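Local coordinates for beta-lactamase Mb2281c (Mycobacterium bovis, PDB 3I7J), which probably acts as a serine hydrolase of the beta-lactamase family, opening amide or ester bonds through a serine nucleophile, at residues I117-Y122 with T136-G141. Numbering follows the deposited sequence.
Sequences IEFGRY and TRLDGG
L138 meets F119 and G120 where 137-138, a short, weakly bonded outer strand of a small antiparallel sheet, runs past the start of helix 119-131; R137 ties it to the sheet through backbone bonding with T150. The CD2 methyl of L138 lies at the ring edge of F119, near the ring plane, 3.7 Å from both F119 CD2 and F119 CE2. With chi1 at -166°, the F119 ring is carried anti to its own nitrogen and also packs on V46 of helix 42-56 and A108 of helix 101-115; L138 also touches L123, one turn after F119 in helix 119-131.

The backbone of L138 is joined to the helix through water. One water donates to G120 O at 2.6 Å and accepts from L138 N at 3.2 Å; G120 O also receives T124 OG1. L138 O faces the bare CA of G120, 3.8 Å away, an approach open to the backbone because G120 has no side chain.

Beyond the strand the chain reaches G141, whose CA is 4.0 Å from E118 OE1. A second water donates to E118 OE1 and L138 O and accepts from G141 N at 2.9 Å.

E118 is the N-cap: OE1 accepts G120 N (N-H...O 152°) and OE2 accepts R121 N at 2.8 Å (145°), both from above the carboxylate plane. No direct hydrogen bond crosses the contact, which implies that an apolar touch and two bridging waters couple the strand and the loop after it to the helix start, while the capping carboxylate, probably stabilised by the helix N-terminus, also anchors one of those waters.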
loop_
_atom_site.group_PDB
_atom_site.type_symbol
_atom_site.label_atom_id
_atom_site.label_comp_id
_atom_site.label_asym_id
_atom_site.label_seq_id
_atom_site.Cartn_x
_atom_site.Cartn_y
_atom_site.Cartn_z
ATOM N N ILE A 117 -1.393 -8.429 -21.279
ATOM C CA ILE A 117 -2.446 -7.457 -21.003
ATOM C C ILE A 117 -1.892 -6.119 -20.513
ATOM O O ILE A 117 -0.998 -6.085 -19.669
ATOM C CB ILE A 117 -3.411 -8.000 -19.942
ATOM C CG1 ILE A 117 -3.955 -9.357 -20.398
ATOM C CG2 ILE A 117 -4.539 -7.010 -19.708
ATOM C CD1 ILE A 117 -4.838 -10.041 -19.376
ATOM N N GLU A 118 -2.425 -5.017 -21.038
ATOM C CA GLU A 118 -1.959 -3.692 -20.628
ATOM C C GLU A 118 -2.123 -3.615 -19.111
ATOM O O GLU A 118 -3.193 -3.923 -18.580
ATOM C CB GLU A 118 -2.765 -2.604 -21.342
ATOM C CG GLU A 118 -2.227 -1.201 -21.113
ATOM C CD GLU A 118 -2.809 -0.563 -19.879
ATOM O OE1 GLU A 118 -2.116 0.253 -19.232
ATOM O OE2 GLU A 118 -3.977 -0.876 -19.565
ATOM N N PHE A 119 -1.069 -3.203 -18.412
ATOM C CA PHE A 119 -1.129 -3.185 -16.958
ATOM C C PHE A 119 -2.326 -2.508 -16.311
ATOM O O PHE A 119 -2.880 -3.039 -15.352
ATOM C CB PHE A 119 0.145 -2.615 -16.334
ATOM C CG PHE A 119 0.234 -2.888 -14.861
ATOM C CD1 PHE A 119 0.455 -4.182 -14.400
ATOM C CD2 PHE A 119 -0.016 -1.886 -13.935
ATOM C CE1 PHE A 119 0.415 -4.472 -13.040
ATOM C CE2 PHE A 119 -0.061 -2.164 -12.572
ATOM C CZ PHE A 119 0.154 -3.459 -12.129
ATOM N N GLY A 120 -2.714 -1.338 -16.803
ATOM C CA GLY A 120 -3.863 -0.672 -16.224
ATOM C C GLY A 120 -5.082 -1.573 -16.315
ATOM O O GLY A 120 -5.859 -1.692 -15.369
ATOM N N ARG A 121 -5.245 -2.218 -17.465
ATOM C CA ARG A 121 -6.367 -3.117 -17.676
ATOM C C ARG A 121 -6.195 -4.384 -16.857
ATOM O O ARG A 121 -7.172 -4.960 -16.395
ATOM C CB ARG A 121 -6.493 -3.463 -19.162
ATOM C CG ARG A 121 -7.534 -4.519 -19.482
ATOM C CD ARG A 121 -7.498 -4.860 -20.960
ATOM N NE ARG A 121 -8.430 -5.926 -21.310
ATOM C CZ ARG A 121 -8.618 -6.374 -22.548
ATOM N NH1 ARG A 121 -7.932 -5.846 -23.553
ATOM N NH2 ARG A 121 -9.500 -7.338 -22.784
ATOM N N TYR A 122 -4.952 -4.818 -16.671
ATOM C CA TYR A 122 -4.701 -6.016 -15.886
ATOM C C TYR A 122 -5.102 -5.769 -14.434
ATOM O O TYR A 122 -5.692 -6.635 -13.783
ATOM C CB TYR A 122 -3.223 -6.413 -15.937
ATOM C CG TYR A 122 -2.955 -7.712 -15.209
ATOM C CD1 TYR A 122 -3.106 -8.938 -15.859
ATOM C CD2 TYR A 122 -2.649 -7.720 -13.843
ATOM C CE1 TYR A 122 -2.969 -10.136 -15.172
ATOM C CE2 TYR A 122 -2.509 -8.917 -13.145
ATOM C CZ TYR A 122 -2.676 -10.118 -13.817
ATOM O OH TYR A 122 -2.577 -11.304 -13.138
ATOM N N THR A 136 -12.037 3.115 -9.420
ATOM C CA THR A 136 -10.603 3.030 -9.190
ATOM C C THR A 136 -9.913 2.793 -10.524
ATOM O O THR A 136 -10.307 1.911 -11.283
ATOM C CB THR A 136 -10.240 1.857 -8.263
ATOM O OG1 THR A 136 -10.812 2.070 -6.966
ATOM C CG2 THR A 136 -8.734 1.744 -8.133
ATOM N N ARG A 137 -8.889 3.578 -10.822
ATOM C CA ARG A 137 -8.188 3.381 -12.076
ATOM C C ARG A 137 -6.748 3.854 -12.043
ATOM O O ARG A 137 -6.356 4.678 -11.215
ATOM C CB ARG A 137 -8.943 4.077 -13.209
ATOM C CG ARG A 137 -9.070 5.579 -13.049
ATOM C CD ARG A 137 -9.997 6.136 -14.118
ATOM N NE ARG A 137 -9.618 5.663 -15.446
ATOM C CZ ARG A 137 -10.317 5.890 -16.554
ATOM N NH1 ARG A 137 -11.443 6.592 -16.497
ATOM N NH2 ARG A 137 -9.891 5.407 -17.716
ATOM N N LEU A 138 -5.963 3.303 -12.956
ATOM C CA LEU A 138 -4.561 3.643 -13.085
ATOM C C LEU A 138 -4.279 3.962 -14.549
ATOM O O LEU A 138 -4.212 3.060 -15.387
ATOM C CB LEU A 138 -3.691 2.467 -12.636
ATOM C CG LEU A 138 -2.194 2.582 -12.932
ATOM C CD1 LEU A 138 -1.581 3.661 -12.063
ATOM C CD2 LEU A 138 -1.507 1.243 -12.680
ATOM N N ASP A 139 -4.133 5.244 -14.857
ATOM C CA ASP A 139 -3.839 5.676 -16.215
ATOM C C ASP A 139 -2.364 6.051 -16.268
ATOM O O ASP A 139 -1.789 6.464 -15.263
ATOM C CB ASP A 139 -4.667 6.908 -16.586
ATOM C CG ASP A 139 -6.153 6.693 -16.407
ATOM O OD1 ASP A 139 -6.684 5.702 -16.951
ATOM O OD2 ASP A 139 -6.790 7.526 -15.724
ATOM N N GLY A 140 -1.751 5.912 -17.435
ATOM C CA GLY A 140 -0.352 6.272 -17.555
ATOM C C GLY A 140 0.551 5.091 -17.808
ATOM O O GLY A 140 1.732 5.261 -18.105
ATOM N N GLY A 141 0.001 3.890 -17.683
ATOM C CA GLY A 141 0.790 2.695 -17.919
ATOM C C GLY A 141 1.767 2.396 -16.801
ATOM O O GLY A 141 1.742 3.041 -15.750
HETATM O O HOH W 1 -2.537 2.448 -17.371
HETATM O O HOH W 2 -6.754 0.347 -13.951
#